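Local atomic coordinates of uroporphyrin-III C-methyltransferase (Thermus thermophilus, PDB entry 1VE2), a protein that probably catalyses the S-adenosyl-L-methionine-dependent C-methylation of uroporphyrinogen III, an early step in the biosynthesis of modified tetrapyrroles. Residues A29-H34 and R79-L84; K21-L26 and L43-G48; K4-G9 and P108-P113. All blocks are in the same frame, centred on the assembly; numbering follows the deposited sequence.

Contact 1 of 3, residues A29-H34 and R79-L84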
ATOM      1  N   ALA A  29       8.569 -20.228 -10.034  1.00 26.74           N
ATOM      2  CA  ALA A  29       9.960 -19.858  -9.767  1.00 24.75           C
ATOM      3  C   ALA A  29      10.816 -21.063  -9.365  1.00 23.45           C
ATOM      4  O   ALA A  29      10.463 -21.812  -8.453  1.00 24.11           O
ATOM      5  CB  ALA A  29      10.020 -18.792  -8.682  1.00 23.27           C
ATOM      6  N   GLU A  30      11.946 -21.234 -10.046  1.00 23.80           N
ATOM      7  CA  GLU A  30      12.864 -22.346  -9.784  1.00 25.02           C
ATOM      8  C   GLU A  30      13.687 -22.128  -8.530  1.00 24.82           C
ATOM      9  O   GLU A  30      14.056 -23.079  -7.845  1.00 24.80           O
ATOM     10  CB  GLU A  30      13.812 -22.530 -10.966  1.00 26.63           C
ATOM     11  CG  GLU A  30      13.116 -22.836 -12.273  1.00 31.38           C
ATOM     12  CD  GLU A  30      14.058 -22.744 -13.455  1.00 34.19           C
ATOM     13  OE1 GLU A  30      15.109 -23.420 -13.428  1.00 37.97           O
ATOM     14  OE2 GLU A  30      13.753 -21.998 -14.410  1.00 35.16           O
ATOM     15  N   VAL A  31      13.990 -20.866  -8.246  1.00 24.10           N
ATOM     16  CA  VAL A  31      14.770 -20.499  -7.075  1.00 22.49           C
ATOM     17  C   VAL A  31      14.154 -19.229  -6.494  1.00 21.42           C
ATOM     18  O   VAL A  31      13.752 -18.335  -7.237  1.00 21.79           O
ATOM     19  CB  VAL A  31      16.250 -20.229  -7.449  1.00 22.82           C
ATOM     20  CG1 VAL A  31      17.042 -19.836  -6.208  1.00 22.95           C
ATOM     21  CG2 VAL A  31      16.862 -21.469  -8.094  1.00 23.57           C
ATOM     22  N   VAL A  32      14.080 -19.161  -5.171  1.00 21.51           N
ATOM     23  CA  VAL A  32      13.495 -18.005  -4.499  1.00 23.56           C
ATOM     24  C   VAL A  32      14.403 -17.488  -3.392  1.00 24.01           C
ATOM     25  O   VAL A  32      14.635 -18.184  -2.399  1.00 24.56           O
ATOM     26  CB  VAL A  32      12.129 -18.365  -3.877  1.00 23.13           C
ATOM     27  CG1 VAL A  32      11.486 -17.131  -3.246  1.00 25.19           C
ATOM     28  CG2 VAL A  32      11.218 -18.962  -4.936  1.00 24.31           C
ATOM     29  N   LEU A  33      14.930 -16.276  -3.571  1.00 22.87           N
ATOM     30  CA  LEU A  33      15.787 -15.659  -2.562  1.00 21.83           C
ATOM     31  C   LEU A  33      14.833 -14.856  -1.686  1.00 22.38           C
ATOM     32  O   LEU A  33      14.394 -13.767  -2.061  1.00 21.21           O
ATOM     33  CB  LEU A  33      16.816 -14.722  -3.210  1.00 23.75           C
ATOM     34  CG  LEU A  33      17.683 -15.192  -4.386  1.00 24.79           C
ATOM     35  CD1 LEU A  33      19.029 -14.468  -4.300  1.00 24.88           C
ATOM     36  CD2 LEU A  33      17.910 -16.684  -4.360  1.00 25.86           C
ATOM     37  N   HIS A  34      14.526 -15.390  -0.511  1.00 22.62           N
ATOM     38  CA  HIS A  34      13.563 -14.764   0.387  1.00 24.75           C
ATOM     39  C   HIS A  34      14.114 -14.195   1.686  1.00 26.85           C
ATOM     40  O   HIS A  34      15.040 -14.750   2.279  1.00 28.07           O
ATOM     41  CB  HIS A  34      12.474 -15.784   0.730  1.00 22.99           C
ATOM     42  CG  HIS A  34      12.946 -16.897   1.617  1.00 25.19           C
ATOM     43  ND1 HIS A  34      13.069 -16.757   2.982  1.00 23.55           N
ATOM     44  CD2 HIS A  34      13.349 -18.159   1.332  1.00 25.51           C
ATOM     45  CE1 HIS A  34      13.527 -17.882   3.501  1.00 25.27           C
ATOM     46  NE2 HIS A  34      13.707 -18.750   2.522  1.00 25.73           N
ATOM     47  N   ARG A  79      17.508 -19.415 -15.856  1.00 32.72           N
ATOM     48  CA  ARG A  79      16.487 -19.766 -14.874  1.00 32.49           C
ATOM     49  C   ARG A  79      15.473 -18.660 -14.591  1.00 31.12           C
ATOM     50  O   ARG A  79      15.759 -17.477 -14.779  1.00 28.72           O
ATOM     51  CB  ARG A  79      17.150 -20.163 -13.553  1.00 34.67           C
ATOM     52  CG  ARG A  79      17.876 -21.498 -13.564  1.00 40.28           C
ATOM     53  CD  ARG A  79      18.637 -21.679 -12.263  1.00 42.67           C
ATOM     54  NE  ARG A  79      18.947 -23.076 -11.973  1.00 48.97           N
ATOM     55  CZ  ARG A  79      18.042 -23.992 -11.637  1.00 49.73           C
ATOM     56  NH1 ARG A  79      16.759 -23.670 -11.547  1.00 50.28           N
ATOM     57  NH2 ARG A  79      18.422 -25.237 -11.379  1.00 52.12           N
ATOM     58  N   VAL A  80      14.286 -19.072 -14.145  1.00 29.44           N
ATOM     59  CA  VAL A  80      13.218 -18.150 -13.764  1.00 27.47           C
ATOM     60  C   VAL A  80      13.330 -18.108 -12.253  1.00 25.74           C
ATOM     61  O   VAL A  80      13.150 -19.122 -11.590  1.00 24.84           O
ATOM     62  CB  VAL A  80      11.825 -18.688 -14.127  1.00 28.80           C
ATOM     63  CG1 VAL A  80      10.746 -17.809 -13.494  1.00 28.84           C
ATOM     64  CG2 VAL A  80      11.665 -18.722 -15.637  1.00 29.47           C
ATOM     65  N   VAL A  81      13.632 -16.942 -11.701  1.00 23.74           N
ATOM     66  CA  VAL A  81      13.799 -16.851 -10.268  1.00 22.07           C
ATOM     67  C   VAL A  81      13.007 -15.714  -9.648  1.00 21.60           C
ATOM     68  O   VAL A  81      12.499 -14.835 -10.346  1.00 19.35           O
ATOM     69  CB  VAL A  81      15.291 -16.704  -9.921  1.00 25.40           C
ATOM     70  CG1 VAL A  81      16.050 -17.933 -10.425  1.00 27.12           C
ATOM     71  CG2 VAL A  81      15.855 -15.455 -10.561  1.00 22.77           C
ATOM     72  N   ALA A  82      12.896 -15.749  -8.329  1.00 21.36           N
ATOM     73  CA  ALA A  82      12.151 -14.723  -7.624  1.00 21.49           C
ATOM     74  C   ALA A  82      12.868 -14.236  -6.384  1.00 20.37           C
ATOM     75  O   ALA A  82      13.558 -14.997  -5.704  1.00 21.82           O
ATOM     76  CB  ALA A  82      10.768 -15.249  -7.235  1.00 22.36           C
ATOM     77  N   ARG A  83      12.702 -12.948  -6.122  1.00 17.69           N
ATOM     78  CA  ARG A  83      13.237 -12.298  -4.938  1.00 18.22           C
ATOM     79  C   ARG A  83      11.937 -12.090  -4.151  1.00 18.96           C
ATOM     80  O   ARG A  83      11.049 -11.366  -4.603  1.00 20.05           O
ATOM     81  CB  ARG A  83      13.860 -10.948  -5.314  1.00 17.83           C
ATOM     82  CG  ARG A  83      14.281 -10.078  -4.139  1.00 19.84           C
ATOM     83  CD  ARG A  83      15.554 -10.565  -3.468  1.00 18.40           C
ATOM     84  NE  ARG A  83      15.897  -9.709  -2.340  1.00 20.19           N
ATOM     85  CZ  ARG A  83      15.538  -9.932  -1.080  1.00 22.55           C
ATOM     86  NH1 ARG A  83      14.823 -11.006  -0.764  1.00 25.14           N
ATOM     87  NH2 ARG A  83      15.868  -9.059  -0.134  1.00 22.78           N
ATOM     88  N   LEU A  84      11.811 -12.742  -2.999  1.00 17.88           N
ATOM     89  CA  LEU A  84      10.595 -12.640  -2.186  1.00 18.24           C
ATOM     90  C   LEU A  84      10.859 -11.743  -0.987  1.00 18.65           C
ATOM     91  O   LEU A  84      11.734 -12.027  -0.164  1.00 19.85           O
ATOM     92  CB  LEU A  84      10.149 -14.033  -1.730  1.00 15.99           C
ATOM     93  CG  LEU A  84       8.823 -14.139  -0.958  1.00 17.43           C
ATOM     94  CD1 LEU A  84       7.642 -13.649  -1.825  1.00 16.97           C
ATOM     95  CD2 LEU A  84       8.611 -15.601  -0.562  1.00 16.59           C
TER
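The carboxylate of Glu30 lies across Arg79 and Val80, at the start of the neighbouring strand, and holds both. Its OE1 forms a salt bridge with Arg79 NH1, 2.5 Å away, the carboxylate and guanidinium planes turned 49° apart, while OE2 accepts the backbone N-H of Val80 at 3.0 Å from above the carboxylate plane. In the other direction Glu30 N donates to Val80 O. A lysine in place of Glu30 would probably leave Val80 N without its acceptor and set its own charge against Arg79. Beyond this clamp, strands 31-34 and 80-84 pair in the five-stranded parallel sheet of the tetrapyrrole methylase fold, through Ala82 N to Val31 O (2.9 Å) and Leu33 N to Ala82 O (2.8 Å). Leu33 O takes two donors from opposite faces of its carbonyl plane, Leu84 N at 2.9 Å and Arg83 NH1 at 3.1 Å. A bend at chi2 (75°) turns Arg83 along the strand toward its C-terminal end, laying NH1 beside Leu33 O; NE and NH2 make salt bridges to Glu98 and Asp35. Val32 CG1 lies against Leu84 CB at 3.7 Å on one face, Val31 CB against Val81 CG1 at 3.8 Å on the other.

Contact 2 of 3, residues K21-L26 and L43-G48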
ATOM      1  N   LYS A  21      -1.125 -13.166  -8.595  1.00 16.62           N
ATOM      2  CA  LYS A  21       0.086 -13.225  -9.411  1.00 16.30           C
ATOM      3  C   LYS A  21       1.241 -13.724  -8.554  1.00 17.40           C
ATOM      4  O   LYS A  21       2.040 -14.561  -8.982  1.00 16.79           O
ATOM      5  CB  LYS A  21       0.435 -11.840  -9.978  1.00 16.94           C
ATOM      6  CG  LYS A  21       1.604 -11.872 -10.958  1.00 17.05           C
ATOM      7  CD  LYS A  21       1.756 -10.561 -11.695  1.00 18.82           C
ATOM      8  CE  LYS A  21       2.926 -10.617 -12.665  1.00 20.69           C
ATOM      9  NZ  LYS A  21       3.086  -9.342 -13.437  1.00 22.06           N
ATOM     10  N   ALA A  22       1.334 -13.196  -7.338  1.00 16.45           N
ATOM     11  CA  ALA A  22       2.407 -13.612  -6.442  1.00 15.89           C
ATOM     12  C   ALA A  22       2.342 -15.132  -6.244  1.00 18.89           C
ATOM     13  O   ALA A  22       3.368 -15.815  -6.252  1.00 18.82           O
ATOM     14  CB  ALA A  22       2.280 -12.882  -5.108  1.00 15.39           C
ATOM     15  N   LEU A  23       1.133 -15.657  -6.078  1.00 18.09           N
ATOM     16  CA  LEU A  23       0.949 -17.095  -5.900  1.00 21.35           C
ATOM     17  C   LEU A  23       1.487 -17.851  -7.109  1.00 20.73           C
ATOM     18  O   LEU A  23       2.214 -18.826  -6.963  1.00 22.89           O
ATOM     19  CB  LEU A  23      -0.536 -17.428  -5.729  1.00 23.11           C
ATOM     20  CG  LEU A  23      -1.243 -16.961  -4.459  1.00 27.25           C
ATOM     21  CD1 LEU A  23      -2.740 -17.230  -4.588  1.00 29.11           C
ATOM     22  CD2 LEU A  23      -0.671 -17.701  -3.260  1.00 29.51           C
ATOM     23  N   ARG A  24       1.129 -17.402  -8.307  1.00 22.97           N
ATOM     24  CA  ARG A  24       1.591 -18.084  -9.508  1.00 24.23           C
ATOM     25  C   ARG A  24       3.104 -18.081  -9.590  1.00 24.17           C
ATOM     26  O   ARG A  24       3.716 -19.111  -9.872  1.00 23.15           O
ATOM     27  CB  ARG A  24       1.018 -17.443 -10.778  1.00 27.28           C
ATOM     28  CG  ARG A  24       1.526 -18.121 -12.060  1.00 33.34           C
ATOM     29  CD  ARG A  24       0.948 -17.501 -13.332  1.00 38.09           C
ATOM     30  NE  ARG A  24       1.445 -16.147 -13.589  1.00 41.95           N
ATOM     31  CZ  ARG A  24       2.696 -15.858 -13.948  1.00 42.96           C
ATOM     32  NH1 ARG A  24       3.592 -16.826 -14.094  1.00 43.01           N
ATOM     33  NH2 ARG A  24       3.051 -14.600 -14.170  1.00 42.73           N
ATOM     34  N   VAL A  25       3.713 -16.923  -9.348  1.00 21.48           N
ATOM     35  CA  VAL A  25       5.161 -16.817  -9.404  1.00 20.67           C
ATOM     36  C   VAL A  25       5.845 -17.766  -8.428  1.00 20.42           C
ATOM     37  O   VAL A  25       6.835 -18.396  -8.782  1.00 21.49           O
ATOM     38  CB  VAL A  25       5.638 -15.375  -9.117  1.00 18.72           C
ATOM     39  CG1 VAL A  25       7.169 -15.344  -8.986  1.00 17.00           C
ATOM     40  CG2 VAL A  25       5.174 -14.454 -10.234  1.00 20.05           C
ATOM     41  N   LEU A  26       5.325 -17.871  -7.207  1.00 21.89           N
ATOM     42  CA  LEU A  26       5.927 -18.755  -6.212  1.00 23.71           C
ATOM     43  C   LEU A  26       5.799 -20.226  -6.593  1.00 25.00           C
ATOM     44  O   LEU A  26       6.512 -21.076  -6.060  1.00 24.73           O
ATOM     45  CB  LEU A  26       5.311 -18.521  -4.831  1.00 25.23           C
ATOM     46  CG  LEU A  26       5.632 -17.147  -4.226  1.00 27.27           C
ATOM     47  CD1 LEU A  26       5.053 -17.038  -2.822  1.00 26.74           C
ATOM     48  CD2 LEU A  26       7.144 -16.961  -4.196  1.00 26.59           C
ATOM     49  N   LEU A  43       6.201 -18.990   2.531  1.00 19.61           N
ATOM     50  CA  LEU A  43       7.318 -19.796   2.038  1.00 21.80           C
ATOM     51  C   LEU A  43       6.831 -21.191   1.617  1.00 20.81           C
ATOM     52  O   LEU A  43       7.262 -21.731   0.603  1.00 22.73           O
ATOM     53  CB  LEU A  43       8.410 -19.930   3.115  1.00 21.16           C
ATOM     54  CG  LEU A  43       9.118 -18.632   3.533  1.00 23.66           C
ATOM     55  CD1 LEU A  43      10.128 -18.925   4.643  1.00 23.73           C
ATOM     56  CD2 LEU A  43       9.821 -18.014   2.321  1.00 22.79           C
ATOM     57  N   ALA A  44       5.919 -21.759   2.397  1.00 23.10           N
ATOM     58  CA  ALA A  44       5.385 -23.090   2.114  1.00 22.91           C
ATOM     59  C   ALA A  44       4.763 -23.207   0.721  1.00 24.97           C
ATOM     60  O   ALA A  44       4.697 -24.298   0.155  1.00 26.02           O
ATOM     61  CB  ALA A  44       4.368 -23.468   3.171  1.00 23.51           C
ATOM     62  N   LEU A  45       4.312 -22.089   0.161  1.00 24.67           N
ATOM     63  CA  LEU A  45       3.706 -22.104  -1.169  1.00 25.46           C
ATOM     64  C   LEU A  45       4.726 -22.072  -2.311  1.00 26.74           C
ATOM     65  O   LEU A  45       4.375 -22.274  -3.475  1.00 27.44           O
ATOM     66  CB  LEU A  45       2.729 -20.940  -1.306  1.00 24.55           C
ATOM     67  CG  LEU A  45       1.412 -21.180  -0.565  1.00 25.06           C
ATOM     68  CD1 LEU A  45       0.665 -19.866  -0.347  1.00 23.97           C
ATOM     69  CD2 LEU A  45       0.571 -22.165  -1.383  1.00 25.09           C
ATOM     70  N   ALA A  46       5.988 -21.820  -1.983  1.00 26.65           N
ATOM     71  CA  ALA A  46       7.026 -21.795  -3.004  1.00 28.41           C
ATOM     72  C   ALA A  46       7.397 -23.237  -3.350  1.00 30.32           C
ATOM     73  O   ALA A  46       7.721 -24.030  -2.467  1.00 32.37           O
ATOM     74  CB  ALA A  46       8.245 -21.045  -2.493  1.00 28.78           C
ATOM     75  N   LYS A  47       7.339 -23.586  -4.630  1.00 29.98           N
ATOM     76  CA  LYS A  47       7.673 -24.946  -5.037  1.00 32.35           C
ATOM     77  C   LYS A  47       9.075 -25.086  -5.611  1.00 32.38           C
ATOM     78  O   LYS A  47       9.446 -26.141  -6.127  1.00 32.19           O
ATOM     79  CB  LYS A  47       6.625 -25.463  -6.021  1.00 33.23           C
ATOM     80  CG  LYS A  47       5.309 -25.763  -5.319  1.00 35.70           C
ATOM     81  CD  LYS A  47       4.241 -26.294  -6.243  1.00 38.52           C
ATOM     82  CE  LYS A  47       3.007 -26.674  -5.433  1.00 38.35           C
ATOM     83  NZ  LYS A  47       1.851 -27.015  -6.305  1.00 42.65           N
ATOM     84  N   GLY A  48       9.851 -24.012  -5.517  1.00 31.34           N
ATOM     85  CA  GLY A  48      11.215 -24.040  -6.007  1.00 30.40           C
ATOM     86  C   GLY A  48      12.164 -24.111  -4.828  1.00 30.68           C
ATOM     87  O   GLY A  48      11.739 -24.333  -3.693  1.00 28.91           O
TER
HETATM   88  O   HOH W   1       9.211 -21.398  -6.179  1.00 24.71           O
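Polar contacts from Lys47, Ala46 and, through a water, Gly48 gather on one backbone oxygen, Leu26 O, near the C-terminal end of helix 20-28. Lys47 N donates to it at 3.0 Å, with an N-H...O angle of 157°, and approaches nearly in line with the carbonyl bond. The water adds a second donor at 2.7 Å from Leu26 O and in turn takes a weak bond from Gly48 N, so that two successive backbone N-H groups of the loop are tied to the same carbonyl, one directly and one through solvent. Ala46 contributes a CA-H...O contact, its CA lying 3.2 Å from Leu26 O. The chain reaches this position by way of a type I beta turn from Leu43 to Ala46, closed by Ala46 N to Leu43 O.

The apolar part joins Leu23 and Leu45. Leu23, its CG anti to the carbonyl carbon (chi1 -68°), extends CD2 toward the loop, where it meets Leu45 CD1 at 3.9 Å, methyl against methyl.

Van der Waals contact with the loop backbone is made by Leu26 CB, 4.1 Å from both Leu45 O and Ala46 CA.

The loop thus joins helix 40-43 to strand 49-52 along the flank of helix 20-28. That helix covers one face of the parallel sheet, Val25 packing on Val8 and Ala82 and Leu26 on Leu84, while Leu23 also touches Leu20 of the second subunit.

Contact 3 of 3, residues K4-G9 and P108-P113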
ATOM      1  N   LYS A   4      14.683 -15.007 -16.138  1.00 27.17           N
ATOM      2  CA  LYS A   4      13.806 -13.908 -15.777  1.00 24.88           C
ATOM      3  C   LYS A   4      13.756 -13.799 -14.270  1.00 23.07           C
ATOM      4  O   LYS A   4      13.815 -14.801 -13.563  1.00 21.66           O
ATOM      5  CB  LYS A   4      12.401 -14.144 -16.323  1.00 27.41           C
ATOM      6  CG  LYS A   4      11.420 -13.026 -16.020  1.00 27.25           C
ATOM      7  CD  LYS A   4      10.124 -13.238 -16.786  1.00 29.89           C
ATOM      8  CE  LYS A   4       9.155 -12.087 -16.577  1.00 31.04           C
ATOM      9  NZ  LYS A   4       7.883 -12.323 -17.317  1.00 34.09           N
ATOM     10  N   VAL A   5      13.632 -12.576 -13.777  1.00 21.49           N
ATOM     11  CA  VAL A   5      13.586 -12.354 -12.346  1.00 19.99           C
ATOM     12  C   VAL A   5      12.298 -11.642 -11.968  1.00 19.60           C
ATOM     13  O   VAL A   5      11.887 -10.683 -12.625  1.00 17.94           O
ATOM     14  CB  VAL A   5      14.786 -11.491 -11.880  1.00 21.14           C
ATOM     15  CG1 VAL A   5      14.668 -11.201 -10.389  1.00 19.85           C
ATOM     16  CG2 VAL A   5      16.102 -12.212 -12.191  1.00 18.27           C
ATOM     17  N   TYR A   6      11.655 -12.130 -10.915  1.00 18.13           N
ATOM     18  CA  TYR A   6      10.434 -11.505 -10.424  1.00 17.16           C
ATOM     19  C   TYR A   6      10.751 -10.939  -9.050  1.00 18.67           C
ATOM     20  O   TYR A   6      11.313 -11.648  -8.213  1.00 17.83           O
ATOM     21  CB  TYR A   6       9.314 -12.536 -10.264  1.00 19.02           C
ATOM     22  CG  TYR A   6       8.709 -13.024 -11.559  1.00 19.73           C
ATOM     23  CD1 TYR A   6       7.653 -12.341 -12.155  1.00 22.28           C
ATOM     24  CD2 TYR A   6       9.187 -14.177 -12.181  1.00 20.89           C
ATOM     25  CE1 TYR A   6       7.077 -12.795 -13.341  1.00 21.03           C
ATOM     26  CE2 TYR A   6       8.621 -14.640 -13.371  1.00 22.19           C
ATOM     27  CZ  TYR A   6       7.566 -13.944 -13.941  1.00 22.82           C
ATOM     28  OH  TYR A   6       6.995 -14.399 -15.109  1.00 24.71           O
ATOM     29  N   LEU A   7      10.441  -9.666  -8.826  1.00 17.35           N
ATOM     30  CA  LEU A   7      10.648  -9.079  -7.493  1.00 18.03           C
ATOM     31  C   LEU A   7       9.238  -9.181  -6.925  1.00 15.06           C
ATOM     32  O   LEU A   7       8.328  -8.469  -7.362  1.00 16.18           O
ATOM     33  CB  LEU A   7      11.119  -7.621  -7.588  1.00 16.66           C
ATOM     34  CG  LEU A   7      12.422  -7.399  -8.380  1.00 17.69           C
ATOM     35  CD1 LEU A   7      12.861  -5.946  -8.191  1.00 18.94           C
ATOM     36  CD2 LEU A   7      13.533  -8.345  -7.899  1.00 17.27           C
ATOM     37  N   VAL A   8       9.071 -10.083  -5.963  1.00 15.46           N
ATOM     38  CA  VAL A   8       7.763 -10.390  -5.382  1.00 17.18           C
ATOM     39  C   VAL A   8       7.481  -9.931  -3.965  1.00 16.87           C
ATOM     40  O   VAL A   8       8.292 -10.134  -3.064  1.00 18.22           O
ATOM     41  CB  VAL A   8       7.529 -11.927  -5.423  1.00 17.59           C
ATOM     42  CG1 VAL A   8       6.101 -12.279  -4.945  1.00 16.87           C
ATOM     43  CG2 VAL A   8       7.796 -12.443  -6.827  1.00 18.27           C
ATOM     44  N   GLY A   9       6.311  -9.327  -3.782  1.00 18.21           N
ATOM     45  CA  GLY A   9       5.893  -8.883  -2.467  1.00 17.65           C
ATOM     46  C   GLY A   9       5.158 -10.017  -1.766  1.00 18.96           C
ATOM     47  O   GLY A   9       4.257 -10.629  -2.343  1.00 17.07           O
ATOM     48  N   PRO A 108      15.640  -9.677 -18.054  1.00 23.72           N
ATOM     49  CA  PRO A 108      14.188  -9.468 -18.043  1.00 22.98           C
ATOM     50  C   PRO A 108      13.664  -9.600 -16.611  1.00 20.98           C
ATOM     51  O   PRO A 108      14.070 -10.503 -15.878  1.00 19.99           O
ATOM     52  CB  PRO A 108      13.671 -10.584 -18.957  1.00 24.70           C
ATOM     53  CG  PRO A 108      14.811 -10.787 -19.917  1.00 26.03           C
ATOM     54  CD  PRO A 108      16.011 -10.754 -18.990  1.00 24.99           C
ATOM     55  N   PHE A 109      12.787  -8.689 -16.199  1.00 21.64           N
ATOM     56  CA  PHE A 109      12.236  -8.759 -14.846  1.00 19.85           C
ATOM     57  C   PHE A 109      10.847  -8.146 -14.760  1.00 20.14           C
ATOM     58  O   PHE A 109      10.458  -7.335 -15.603  1.00 21.07           O
ATOM     59  CB  PHE A 109      13.173  -8.060 -13.848  1.00 19.61           C
ATOM     60  CG  PHE A 109      13.129  -6.560 -13.916  1.00 20.31           C
ATOM     61  CD1 PHE A 109      12.262  -5.838 -13.093  1.00 20.49           C
ATOM     62  CD2 PHE A 109      13.929  -5.868 -14.819  1.00 19.88           C
ATOM     63  CE1 PHE A 109      12.193  -4.438 -13.173  1.00 20.07           C
ATOM     64  CE2 PHE A 109      13.869  -4.470 -14.907  1.00 21.84           C
ATOM     65  CZ  PHE A 109      12.995  -3.758 -14.079  1.00 22.06           C
ATOM     66  N   GLU A 110      10.096  -8.560 -13.744  1.00 18.62           N
ATOM     67  CA  GLU A 110       8.763  -8.037 -13.492  1.00 18.20           C
ATOM     68  C   GLU A 110       8.641  -7.847 -11.995  1.00 17.40           C
ATOM     69  O   GLU A 110       9.241  -8.595 -11.217  1.00 16.45           O
ATOM     70  CB  GLU A 110       7.669  -9.008 -13.950  1.00 21.31           C
ATOM     71  CG  GLU A 110       7.594  -9.219 -15.436  1.00 26.06           C
ATOM     72  CD  GLU A 110       6.360 -10.007 -15.852  1.00 28.58           C
ATOM     73  OE1 GLU A 110       6.331 -10.484 -17.006  1.00 29.11           O
ATOM     74  OE2 GLU A 110       5.421 -10.144 -15.036  1.00 26.60           O
ATOM     75  N   VAL A 111       7.864  -6.850 -11.592  1.00 15.07           N
ATOM     76  CA  VAL A 111       7.661  -6.587 -10.173  1.00 14.97           C
ATOM     77  C   VAL A 111       6.213  -6.939  -9.848  1.00 16.14           C
ATOM     78  O   VAL A 111       5.286  -6.523 -10.551  1.00 17.81           O
ATOM     79  CB  VAL A 111       7.953  -5.107  -9.834  1.00 15.16           C
ATOM     80  CG1 VAL A 111       7.713  -4.845  -8.348  1.00 13.98           C
ATOM     81  CG2 VAL A 111       9.405  -4.780 -10.215  1.00 18.37           C
ATOM     82  N   VAL A 112       6.039  -7.727  -8.794  1.00 13.54           N
ATOM     83  CA  VAL A 112       4.733  -8.194  -8.352  1.00 14.38           C
ATOM     84  C   VAL A 112       4.398  -7.533  -7.024  1.00 13.93           C
ATOM     85  O   VAL A 112       4.969  -7.882  -5.987  1.00 13.76           O
ATOM     86  CB  VAL A 112       4.752  -9.717  -8.181  1.00 14.72           C
ATOM     87  CG1 VAL A 112       3.384 -10.225  -7.736  1.00 14.45           C
ATOM     88  CG2 VAL A 112       5.173 -10.365  -9.488  1.00 16.85           C
ATOM     89  N   PRO A 113       3.478  -6.554  -7.043  1.00 15.65           N
ATOM     90  CA  PRO A 113       3.025  -5.796  -5.870  1.00 16.20           C
ATOM     91  C   PRO A 113       2.520  -6.668  -4.732  1.00 16.45           C
ATOM     92  O   PRO A 113       2.001  -7.758  -4.964  1.00 15.65           O
ATOM     93  CB  PRO A 113       1.898  -4.927  -6.430  1.00 18.00           C
ATOM     94  CG  PRO A 113       2.293  -4.709  -7.841  1.00 20.66           C
ATOM     95  CD  PRO A 113       2.807  -6.071  -8.265  1.00 17.26           C
TER
HETATM   96  O   HOH W   2       1.729 -10.275  -3.041  1.00 15.48           O
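Fully extended from CG outward, with CG anti to the backbone N (chi1 -179°), Lys4 reaches across to the next strand, where Glu110, its CG beside the backbone N, comes to meet it. The two chains cross at an angle and close a salt bridge, Lys4 NZ to Glu110 OE1, at a modelled 2.4 Å, too short to be taken literally. Tyr6 OH accepts a further bond from Lys4 NZ at 3.2 Å, and Glu110 OE2 has a second lysine partner in Lys21, so the carboxylate lies between two positive charges that would probably favour its ionised form. Tyr6 and Glu110 run side by side, Glu110 OE2 standing 3.6 Å from Tyr6 CE1 at the ring edge with the planes 68° apart. Next along the same face, Tyr6 CD1 touches Val112 CG2 at 4.1 Å. On the other face, Leu7 CD1 meets Val111 CG2 at 4.2 Å.

Between the faces runs a regular set of backbone bonds, from Val5 N to Pro108 O through to Gly9 N to Val112 O; Val112 N to Leu7 O is almost straight (178°). Past the last of these, a water links Gly9 O and Pro113 O. Val5 and Leu7 each donate and accept, straddling Phe109 and Val111, as in parallel beta pairing, here of strand 4-9 with the outermost strand 109-112 in the alpha/beta sheet of the tetrapyrrole methylase fold.

How the contacts relate
All three contacts belong to the alpha/beta part of the chain built on the parallel sheet 49-52, 31-34, 80-85, 4-9, 109-112. Contacts 1 and 3 supply two of its strand pairings, their centres about 9 Å apart, and strands 80-85 and 4-9 join them directly. Contact 2 lies on one face, with its centre about 9 Å from that of contact 1 and 12 Å from that of contact 3. Along the chain, contact 3 spans both others, whereas the segments of contacts 1 and 2 alternate. Strand 4-9, helix 20-28 and strand 31-34 form a beta-alpha-beta crossover that passes over strand 80-85, which lies between the two strands. Contacts 2 and 3 both touch the second subunit, so this part of the fold borders the subunit interface.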